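Local coordinates for succinylglutamate desuccinylase (Chromobacterium violaceum, PDB 1YW4), which probably hydrolyses N-succinylglutamate to succinate and glutamate, the last step of arginine breakdown by the AST pathway, using one zinc ion per subunit, at residues 145-150 / 210-215. Numbering follows the deposited sequence.
Sequences HYDLHT and AFTLEL. With ZN (zinc ion), chain C.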
loop_
_atom_site.group_PDB
_atom_site.type_symbol
_atom_site.label_atom_id
_atom_site.label_comp_id
_atom_site.label_asym_id
_atom_site.label_seq_id
_atom_site.Cartn_x
_atom_site.Cartn_y
_atom_site.Cartn_z
ATOM N N HIS A 145 2.162 24.922 -7.854
ATOM C CA HIS A 145 1.449 24.796 -9.114
ATOM C C HIS A 145 0.154 24.004 -8.972
ATOM O O HIS A 145 0.171 22.845 -8.572
ATOM C CB HIS A 145 2.340 24.110 -10.149
ATOM C CG HIS A 145 1.653 23.848 -11.451
ATOM N ND1 HIS A 145 0.571 24.585 -11.885
ATOM C CD2 HIS A 145 1.915 22.954 -12.433
ATOM C CE1 HIS A 145 0.201 24.157 -13.079
ATOM N NE2 HIS A 145 1.000 23.169 -13.433
ATOM N N TYR A 146 -0.966 24.639 -9.291
ATOM C CA TYR A 146 -2.250 23.968 -9.223
ATOM C C TYR A 146 -2.822 24.019 -10.625
ATOM O O TYR A 146 -3.091 25.093 -11.176
ATOM C CB TYR A 146 -3.189 24.669 -8.241
ATOM C CG TYR A 146 -2.598 24.789 -6.855
ATOM C CD1 TYR A 146 -2.403 23.660 -6.055
ATOM C CD2 TYR A 146 -2.177 26.025 -6.371
ATOM C CE1 TYR A 146 -1.796 23.762 -4.801
ATOM C CE2 TYR A 146 -1.572 26.143 -5.124
ATOM C CZ TYR A 146 -1.382 25.012 -4.346
ATOM O OH TYR A 146 -0.768 25.129 -3.119
ATOM N N ASP A 147 -2.934 22.839 -11.220
ATOM C CA ASP A 147 -3.486 22.714 -12.551
ATOM C C ASP A 147 -4.951 22.367 -12.275
ATOM O O ASP A 147 -5.267 21.286 -11.780
ATOM C CB ASP A 147 -2.760 21.606 -13.316
ATOM C CG ASP A 147 -3.233 21.494 -14.742
ATOM O OD1 ASP A 147 -3.656 22.540 -15.294
ATOM O OD2 ASP A 147 -3.178 20.375 -15.301
ATOM N N LEU A 148 -5.826 23.321 -12.577
ATOM C CA LEU A 148 -7.263 23.220 -12.326
ATOM C C LEU A 148 -8.090 22.567 -13.435
ATOM O O LEU A 148 -8.066 23.013 -14.573
ATOM C CB LEU A 148 -7.803 24.624 -12.042
ATOM C CG LEU A 148 -6.898 25.491 -11.160
ATOM C CD1 LEU A 148 -7.565 26.841 -10.852
ATOM C CD2 LEU A 148 -6.613 24.739 -9.865
ATOM N N HIS A 149 -8.850 21.535 -13.068
ATOM C CA HIS A 149 -9.673 20.791 -14.010
ATOM C C HIS A 149 -11.083 20.525 -13.477
ATOM O O HIS A 149 -11.356 20.693 -12.286
ATOM C CB HIS A 149 -9.028 19.422 -14.295
ATOM C CG HIS A 149 -7.712 19.496 -15.008
ATOM N ND1 HIS A 149 -7.549 19.086 -16.313
ATOM C CD2 HIS A 149 -6.490 19.903 -14.588
ATOM C CE1 HIS A 149 -6.286 19.233 -16.669
ATOM N NE2 HIS A 149 -5.621 19.728 -15.640
ATOM N N THR A 150 -11.979 20.139 -14.379
ATOM C CA THR A 150 -13.336 19.716 -14.026
ATOM C C THR A 150 -13.545 18.522 -14.957
ATOM O O THR A 150 -12.711 18.269 -15.831
ATOM C CB THR A 150 -14.443 20.807 -14.226
ATOM O OG1 THR A 150 -14.300 21.450 -15.497
ATOM C CG2 THR A 150 -14.387 21.843 -13.093
ATOM N N ALA A 210 3.472 20.527 -7.184
ATOM C CA ALA A 210 2.423 20.629 -8.186
ATOM C C ALA A 210 1.327 19.581 -8.032
ATOM O O ALA A 210 1.593 18.439 -7.660
ATOM C CB ALA A 210 3.055 20.529 -9.568
ATOM N N PHE A 211 0.096 19.979 -8.326
ATOM C CA PHE A 211 -1.026 19.063 -8.227
ATOM C C PHE A 211 -2.039 19.303 -9.349
ATOM O O PHE A 211 -2.156 20.410 -9.866
ATOM C CB PHE A 211 -1.751 19.237 -6.881
ATOM C CG PHE A 211 -0.832 19.302 -5.687
ATOM C CD1 PHE A 211 -0.237 20.501 -5.315
ATOM C CD2 PHE A 211 -0.545 18.160 -4.948
ATOM C CE1 PHE A 211 0.634 20.567 -4.226
ATOM C CE2 PHE A 211 0.327 18.214 -3.854
ATOM C CZ PHE A 211 0.915 19.424 -3.497
ATOM N N THR A 212 -2.748 18.250 -9.734
ATOM C CA THR A 212 -3.808 18.369 -10.726
ATOM C C THR A 212 -5.037 18.373 -9.811
ATOM O O THR A 212 -5.181 17.477 -8.969
ATOM C CB THR A 212 -3.890 17.130 -11.660
ATOM O OG1 THR A 212 -2.697 17.025 -12.446
ATOM C CG2 THR A 212 -5.092 17.242 -12.584
ATOM N N LEU A 213 -5.893 19.385 -9.938
ATOM C CA LEU A 213 -7.095 19.476 -9.107
ATOM C C LEU A 213 -8.379 19.284 -9.908
ATOM O O LEU A 213 -8.669 20.057 -10.807
ATOM C CB LEU A 213 -7.173 20.833 -8.390
ATOM C CG LEU A 213 -5.991 21.254 -7.505
ATOM C CD1 LEU A 213 -6.310 22.560 -6.776
ATOM C CD2 LEU A 213 -5.683 20.157 -6.525
ATOM N N GLU A 214 -9.127 18.234 -9.586
ATOM C CA GLU A 214 -10.411 17.957 -10.233
ATOM C C GLU A 214 -11.401 18.585 -9.266
ATOM O O GLU A 214 -11.717 18.002 -8.231
ATOM C CB GLU A 214 -10.643 16.448 -10.334
ATOM C CG GLU A 214 -9.801 15.742 -11.389
ATOM C CD GLU A 214 -10.192 16.136 -12.808
ATOM O OE1 GLU A 214 -11.380 16.427 -13.038
ATOM O OE2 GLU A 214 -9.315 16.137 -13.692
ATOM N N LEU A 215 -11.876 19.782 -9.604
ATOM C CA LEU A 215 -12.777 20.550 -8.751
ATOM C C LEU A 215 -14.274 20.317 -8.922
ATOM O O LEU A 215 -15.061 20.853 -8.152
ATOM C CB LEU A 215 -12.459 22.036 -8.934
ATOM C CG LEU A 215 -10.994 22.369 -8.650
ATOM C CD1 LEU A 215 -10.646 23.779 -9.135
ATOM C CD2 LEU A 215 -10.754 22.222 -7.159
HETATM ZN ZN ZN C . -9.255 17.948 -17.421
HETATM O O HOH W 1 -1.751 18.306 -14.688
HETATM O O HOH W 2 -10.588 16.561 -16.108
#
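His149 and Glu214, paired on neighbouring parallel strands, meet at the zinc ion: His149 ND1 binds the metal at 2.3 Å, and Glu214 OE2 takes a hydrogen bond (2.8 Å) from its water. The water also donates to Thr150 O. Glu214, the predicted active-site residue, bends at chi2 (-68°), which brings OE2 back to 3.4 Å from His149 CB. On the far side of the imidazole, NE2 donates to Asp147 OD2 at 2.5 Å. The acceptor lies in the ring plane, but the donor stands above the carboxylate plane. This bond probably fixes the ring's rotation and may polarise it. A second water donates to Asp147 OD2 and bonds to Thr212 OG1, which is also hydrogen-bonded to Ser199 OG. Thr212 CG2 touches His149 CD2 at 3.6 Å. Five backbone bonds join the strands. On the opposite face of the sheet from His149, Tyr146 and Phe211 lie side by side, rim to rim, with planes at 13°. Leu213 CD1 packs against Leu148 CD2. His56 and Glu59 complete the protein's zinc ligands. Strand 48-53 flanks 145-150, and strand 160-163 runs antiparallel beside 210-215. Helix 198-205 covers the His145 and Ala210 side; helices 61-75 and 174-181 cover the leucine face.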